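Local coordinates for protein RNA polymerase ECF-subfamily sigma factor (Streptomyces venezuelae, PDB 6DXO) that probably directs RNA polymerase to specific promoters as an ECF sigma factor for aerial mycelium formation, and is captured here with its anti-sigma factor RsbN, at residues D94-L99 and R140-L145; S45-R50 and T71-L76. One frame throughout, in Å; residues are numbered along the deposited sequence.

Contact 1: residues D94-L99 and R140-L145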
loop_
_atom_site.group_PDB
_atom_site.type_symbol
_atom_site.label_atom_id
_atom_site.label_comp_id
_atom_site.label_asym_id
_atom_site.label_seq_id
_atom_site.Cartn_x
_atom_site.Cartn_y
_atom_site.Cartn_z
ATOM N N ASP A 94 -6.273 13.586 -3.914
ATOM C CA ASP A 94 -5.975 13.180 -5.284
ATOM C C ASP A 94 -5.322 14.343 -6.039
ATOM O O ASP A 94 -4.569 14.140 -6.987
ATOM C CB ASP A 94 -7.209 12.636 -6.009
ATOM C CG ASP A 94 -8.149 13.721 -6.457
ATOM O OD1 ASP A 94 -9.108 14.021 -5.720
ATOM O OD2 ASP A 94 -7.937 14.270 -7.555
ATOM N N ALA A 95 -5.594 15.563 -5.588
ATOM C CA ALA A 95 -4.851 16.722 -6.067
ATOM C C ALA A 95 -3.368 16.571 -5.728
ATOM O O ALA A 95 -2.506 16.859 -6.552
ATOM C CB ALA A 95 -5.410 18.001 -5.467
ATOM N N VAL A 96 -3.068 16.107 -4.518
ATOM C CA VAL A 96 -1.674 15.910 -4.111
ATOM C C VAL A 96 -0.968 14.891 -5.000
ATOM O O VAL A 96 0.198 15.052 -5.349
ATOM C CB VAL A 96 -1.552 15.456 -2.633
ATOM C CG1 VAL A 96 -0.101 15.155 -2.296
ATOM C CG2 VAL A 96 -2.123 16.505 -1.693
ATOM N N ARG A 97 -1.684 13.826 -5.359
ATOM C CA ARG A 97 -1.105 12.774 -6.183
ATOM C C ARG A 97 -0.755 13.267 -7.589
ATOM O O ARG A 97 -0.002 12.615 -8.307
ATOM C CB ARG A 97 -2.047 11.566 -6.255
ATOM C CG ARG A 97 -1.893 10.590 -5.099
ATOM C CD ARG A 97 -1.186 9.312 -5.545
ATOM N NE ARG A 97 0.136 9.568 -6.115
ATOM C CZ ARG A 97 0.891 8.642 -6.700
ATOM N NH1 ARG A 97 0.457 7.394 -6.795
ATOM N NH2 ARG A 97 2.080 8.961 -7.191
ATOM N N ARG A 98 -1.293 14.425 -7.970
ATOM C CA ARG A 98 -1.060 14.987 -9.304
ATOM C C ARG A 98 0.179 15.887 -9.394
ATOM O O ARG A 98 0.673 16.160 -10.490
ATOM C CB ARG A 98 -2.298 15.742 -9.797
ATOM C CG ARG A 98 -3.511 14.858 -10.050
ATOM C CD ARG A 98 -4.639 15.654 -10.678
ATOM N NE ARG A 98 -5.130 16.696 -9.782
ATOM C CZ ARG A 98 -6.353 16.716 -9.262
ATOM N NH1 ARG A 98 -7.214 15.755 -9.561
ATOM N NH2 ARG A 98 -6.716 17.700 -8.454
ATOM N N LEU A 99 0.680 16.346 -8.249
ATOM C CA LEU A 99 1.885 17.175 -8.230
ATOM C C LEU A 99 3.068 16.399 -8.775
ATOM O O LEU A 99 3.098 15.171 -8.703
ATOM C CB LEU A 99 2.205 17.639 -6.802
ATOM C CG LEU A 99 1.123 18.409 -6.052
ATOM C CD1 LEU A 99 1.500 18.562 -4.579
ATOM C CD2 LEU A 99 0.876 19.767 -6.700
ATOM N N ARG A 140 0.669 26.286 -4.200
ATOM C CA ARG A 140 0.079 27.142 -5.227
ATOM C C ARG A 140 -0.495 26.294 -6.360
ATOM O O ARG A 140 -1.561 26.603 -6.903
ATOM C CB ARG A 140 1.094 28.169 -5.759
ATOM C CG ARG A 140 1.605 27.872 -7.156
ATOM C CD ARG A 140 1.864 29.150 -7.948
ATOM N NE ARG A 140 3.041 29.874 -7.481
ATOM C CZ ARG A 140 4.261 29.725 -7.987
ATOM N NH1 ARG A 140 4.472 28.871 -8.980
ATOM N NH2 ARG A 140 5.275 30.427 -7.499
ATOM N N THR A 141 0.195 25.205 -6.686
ATOM C CA THR A 141 -0.276 24.276 -7.709
ATOM C C THR A 141 -1.534 23.526 -7.277
ATOM O O THR A 141 -2.423 23.275 -8.093
ATOM C CB THR A 141 0.802 23.265 -8.093
ATOM O OG1 THR A 141 1.909 23.951 -8.685
ATOM C CG2 THR A 141 0.249 22.243 -9.085
ATOM N N LEU A 142 -1.613 23.162 -6.001
ATOM C CA LEU A 142 -2.833 22.559 -5.477
ATOM C C LEU A 142 -3.978 23.552 -5.596
ATOM O O LEU A 142 -5.126 23.174 -5.837
ATOM C CB LEU A 142 -2.669 22.157 -4.011
ATOM C CG LEU A 142 -1.838 20.924 -3.669
ATOM C CD1 LEU A 142 -1.771 20.771 -2.162
ATOM C CD2 LEU A 142 -2.425 19.675 -4.304
ATOM N N ALA A 143 -3.655 24.830 -5.430
ATOM C CA ALA A 143 -4.662 25.881 -5.462
ATOM C C ALA A 143 -5.265 26.050 -6.854
ATOM O O ALA A 143 -6.434 26.417 -6.986
ATOM C CB ALA A 143 -4.074 27.192 -4.970
ATOM N N ARG A 144 -4.474 25.781 -7.891
ATOM C CA ARG A 144 -4.965 25.931 -9.258
ATOM C C ARG A 144 -5.785 24.725 -9.723
ATOM O O ARG A 144 -6.952 24.873 -10.089
ATOM C CB ARG A 144 -3.825 26.233 -10.239
ATOM C CG ARG A 144 -2.929 25.055 -10.581
ATOM C CD ARG A 144 -1.949 25.441 -11.668
ATOM N NE ARG A 144 -1.292 26.702 -11.347
ATOM C CZ ARG A 144 -0.109 26.799 -10.750
ATOM N NH1 ARG A 144 0.561 25.704 -10.418
ATOM N NH2 ARG A 144 0.408 27.992 -10.493
ATOM N N LEU A 145 -5.185 23.537 -9.702
ATOM C CA LEU A 145 -5.883 22.338 -10.156
ATOM C C LEU A 145 -6.934 21.873 -9.152
ATOM O O LEU A 145 -7.464 20.768 -9.257
ATOM C CB LEU A 145 -4.899 21.212 -10.502
ATOM C CG LEU A 145 -3.827 20.783 -9.500
ATOM C CD1 LEU A 145 -4.447 20.190 -8.247
ATOM C CD2 LEU A 145 -2.889 19.781 -10.153
#

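Contact 2: residues S45-R50 and T71-L76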
loop_
_atom_site.group_PDB
_atom_site.type_symbol
_atom_site.label_atom_id
_atom_site.label_comp_id
_atom_site.label_asym_id
_atom_site.label_seq_id
_atom_site.Cartn_x
_atom_site.Cartn_y
_atom_site.Cartn_z
ATOM N N SER A 45 -3.312 1.737 -5.140
ATOM C CA SER A 45 -4.282 2.607 -4.482
ATOM C C SER A 45 -5.695 2.219 -4.881
ATOM O O SER A 45 -6.557 2.034 -4.028
ATOM C CB SER A 45 -4.015 4.065 -4.858
ATOM O OG SER A 45 -5.068 4.903 -4.427
ATOM N N GLU A 46 -5.938 2.089 -6.183
ATOM C CA GLU A 46 -7.273 1.681 -6.644
ATOM C C GLU A 46 -7.750 0.320 -6.101
ATOM O O GLU A 46 -8.945 0.147 -5.819
ATOM C CB GLU A 46 -7.347 1.699 -8.168
ATOM C CG GLU A 46 -8.763 1.513 -8.708
ATOM C CD GLU A 46 -9.709 2.627 -8.262
ATOM O OE1 GLU A 46 -9.242 3.774 -8.080
ATOM O OE2 GLU A 46 -10.920 2.356 -8.089
ATOM N N THR A 47 -6.833 -0.633 -5.958
ATOM C CA THR A 47 -7.167 -1.944 -5.414
ATOM C C THR A 47 -7.724 -1.807 -4.003
ATOM O O THR A 47 -8.782 -2.335 -3.681
ATOM C CB THR A 47 -5.950 -2.888 -5.400
ATOM O OG1 THR A 47 -5.551 -3.187 -6.748
ATOM C CG2 THR A 47 -6.265 -4.176 -4.671
ATOM N N PHE A 48 -7.004 -1.085 -3.155
ATOM C CA PHE A 48 -7.498 -0.878 -1.799
ATOM C C PHE A 48 -8.802 -0.079 -1.739
ATOM O O PHE A 48 -9.688 -0.370 -0.912
ATOM C CB PHE A 48 -6.415 -0.242 -0.923
ATOM C CG PHE A 48 -5.363 -1.208 -0.496
ATOM C CD1 PHE A 48 -4.211 -1.400 -1.268
ATOM C CD2 PHE A 48 -5.524 -1.952 0.661
ATOM C CE1 PHE A 48 -3.241 -2.317 -0.870
ATOM C CE2 PHE A 48 -4.553 -2.859 1.072
ATOM C CZ PHE A 48 -3.406 -3.049 0.306
ATOM N N LEU A 49 -8.918 0.934 -2.592
ATOM C CA LEU A 49 -10.133 1.747 -2.609
ATOM C C LEU A 49 -11.365 0.922 -2.984
ATOM O O LEU A 49 -12.462 1.136 -2.449
ATOM C CB LEU A 49 -9.973 2.959 -3.534
ATOM C CG LEU A 49 -9.147 4.119 -2.967
ATOM C CD1 LEU A 49 -8.904 5.177 -4.028
ATOM C CD2 LEU A 49 -9.855 4.724 -1.764
ATOM N N ARG A 50 -11.183 -0.033 -3.893
ATOM C CA ARG A 50 -12.282 -0.897 -4.301
ATOM C C ARG A 50 -12.687 -1.840 -3.168
ATOM O O ARG A 50 -13.876 -2.039 -2.915
ATOM C CB ARG A 50 -11.908 -1.689 -5.559
ATOM C CG ARG A 50 -13.021 -2.539 -6.119
ATOM C CD ARG A 50 -13.905 -1.736 -7.053
ATOM N NE ARG A 50 -13.245 -1.461 -8.327
ATOM C CZ ARG A 50 -13.398 -2.202 -9.420
ATOM N NH1 ARG A 50 -14.192 -3.262 -9.395
ATOM N NH2 ARG A 50 -12.761 -1.882 -10.538
ATOM N N THR A 71 -7.120 -10.672 -6.202
ATOM C CA THR A 71 -8.086 -10.875 -7.266
ATOM C C THR A 71 -8.643 -9.553 -7.781
ATOM O O THR A 71 -8.884 -9.411 -8.966
ATOM C CB THR A 71 -9.204 -11.874 -6.846
ATOM O OG1 THR A 71 -9.868 -11.401 -5.666
ATOM C CG2 THR A 71 -8.598 -13.220 -6.528
ATOM N N ILE A 72 -8.806 -8.568 -6.892
ATOM C CA ILE A 72 -9.192 -7.227 -7.315
ATOM C C ILE A 72 -8.138 -6.562 -8.192
ATOM O O ILE A 72 -8.466 -5.938 -9.197
ATOM C CB ILE A 72 -9.505 -6.313 -6.101
ATOM C CG1 ILE A 72 -10.831 -6.724 -5.457
ATOM C CG2 ILE A 72 -9.537 -4.837 -6.518
ATOM C CD1 ILE A 72 -11.015 -6.158 -4.059
ATOM N N ALA A 73 -6.866 -6.684 -7.801
ATOM C CA ALA A 73 -5.789 -6.072 -8.559
ATOM C C ALA A 73 -5.717 -6.744 -9.922
ATOM O O ALA A 73 -5.520 -6.083 -10.928
ATOM C CB ALA A 73 -4.440 -6.187 -7.824
ATOM N N ARG A 74 -5.877 -8.060 -9.933
ATOM C CA ARG A 74 -5.923 -8.808 -11.195
ATOM C C ARG A 74 -6.998 -8.253 -12.151
ATOM O O ARG A 74 -6.725 -8.039 -13.339
ATOM C CB ARG A 74 -6.128 -10.302 -10.951
ATOM C CG ARG A 74 -6.057 -11.126 -12.255
ATOM C CD ARG A 74 -6.171 -12.601 -11.986
ATOM N NE ARG A 74 -7.383 -12.943 -11.254
ATOM C CZ ARG A 74 -7.551 -14.092 -10.614
ATOM N NH1 ARG A 74 -6.574 -14.994 -10.619
ATOM N NH2 ARG A 74 -8.684 -14.335 -9.962
ATOM N N ASN A 75 -8.178 -7.977 -11.609
ATOM C CA ASN A 75 -9.297 -7.390 -12.360
ATOM C C ASN A 75 -8.922 -6.003 -12.899
ATOM O O ASN A 75 -9.212 -5.675 -14.047
ATOM C CB ASN A 75 -10.581 -7.271 -11.494
ATOM C CG ASN A 75 -11.261 -8.625 -11.171
ATOM O OD1 ASN A 75 -11.221 -9.575 -11.946
ATOM N ND2 ASN A 75 -11.923 -8.681 -10.016
ATOM N N LEU A 76 -8.274 -5.187 -12.066
ATOM C CA LEU A 76 -7.849 -3.838 -12.460
ATOM C C LEU A 76 -6.771 -3.812 -13.534
ATOM O O LEU A 76 -6.796 -2.974 -14.422
ATOM C CB LEU A 76 -7.341 -3.051 -11.242
ATOM C CG LEU A 76 -8.389 -2.528 -10.268
ATOM C CD1 LEU A 76 -7.715 -2.053 -8.998
ATOM C CD2 LEU A 76 -9.182 -1.399 -10.896
#

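Contact 1: residues D94-L99 and R140-L145
Leu142 drives its CD2 methyl against the last turn of helix 89-98, where it lies 3.5 Å from the backbone C of Ala95 and 3.6 Å from Ala95 CB. Val96 CG2 and the methyls of Leu99 stand round the same carbon at slightly longer range, the Leu99 side chain crossing that of Leu142 at about a right angle. Packing is tight where Leu99 and Thr141 run past each other in opposite directions: CD2 of Leu99 is 3.5 Å from Thr141 CG2, closer than usual for two methyls. With OG1 beside the backbone N (chi1 -64°), Thr141 turns its CG2 methyl, anti to that N, to the leucine, while OG1 is hydrogen-bonded to the carbonyl O of Arg137. The Arg98 side, open to solvent, is looser. Here Leu145, just past the end of helix 128-144, reaches Ala95 CB with CD1 (3.7 Å) and lays the same methyl at the guanidinium edge of Arg98, 3.4 Å from NH2. Arg98 NH2 is 3.3 Å from Leu145 O, at too poor an angle for a hydrogen bond; its charge is instead engaged by Asp94, NH1 to OD2 2.6 Å. No hydrogen bond joins the segments, so within region 4 these helix ends are held by apolar packing.

Contact 2: residues S45-R50 and T71-L76
Thr47 and Leu76 meet where two helices of the all-helical sigma-70 region 2 domain, 37-53 and 65-79, pack; the axes of segments 45-50 and 71-76 approach to 9.1 Å, their N-to-C directions 122° apart. Leu76 reaches across with a forked end whose two methyls share Glu46 but otherwise part: CD1 meets Thr47 at its hydroxyl, 3.3 Å from OG1, the two side chains crossing at a slant; CD2 goes to the guanidinium end of Arg50. Glu46 stands at about a right angle to the leucine and touches it through CG, 3.7 Å from both CD1 and CD2 of Leu76, while its carboxylate is salt-bridged to Arg53. Arg50 takes an antiparallel course beside Leu76: bends at chi2 (86°) and chi3 (73°) fold the chain back, bringing NH2 to 3.6 Å from Leu76 CD2. Thr47 divides its branches. Its CG2 methyl, anti to the backbone N, meets Ile72 CG2 at 3.8 Å, and the aliphatic start of Arg50 lies against that same isoleucine methyl. Ile30 of helix 12-31 touches both Thr47 and Ala73, adding a third helix to the packing. Ser45, on the same turn, belongs to the probable polymerase core-binding motif, and the neighbouring RsbN chain packs on it. Although Thr47 OG1 sits among carbons, 3.4 Å from Ala73 CB, it is hydrogen-bonded to the carbonyl O of Leu43.

In the fold
The two contacts belong to different halves of the sigma factor: contact 2 lies in region 2, contact 1 in region 4. They come in series along the chain, contact 2 closing before contact 1 opens, and share no helix, although helix 65-79 is followed directly by helix 89-98 across an interval with unmodelled residues. Their centres are 24 Å apart and their nearest atoms about 6 Å, without touching. Each contact thus joins helices inside its own region. Between the regions, Arg97, on segment 94-99 of contact 1, forms a salt bridge with Asp42 of the probable core-binding motif. The anti-sigma chain packs against residues of both 94-99 and 45-50, consistent with its holding the factor inactive.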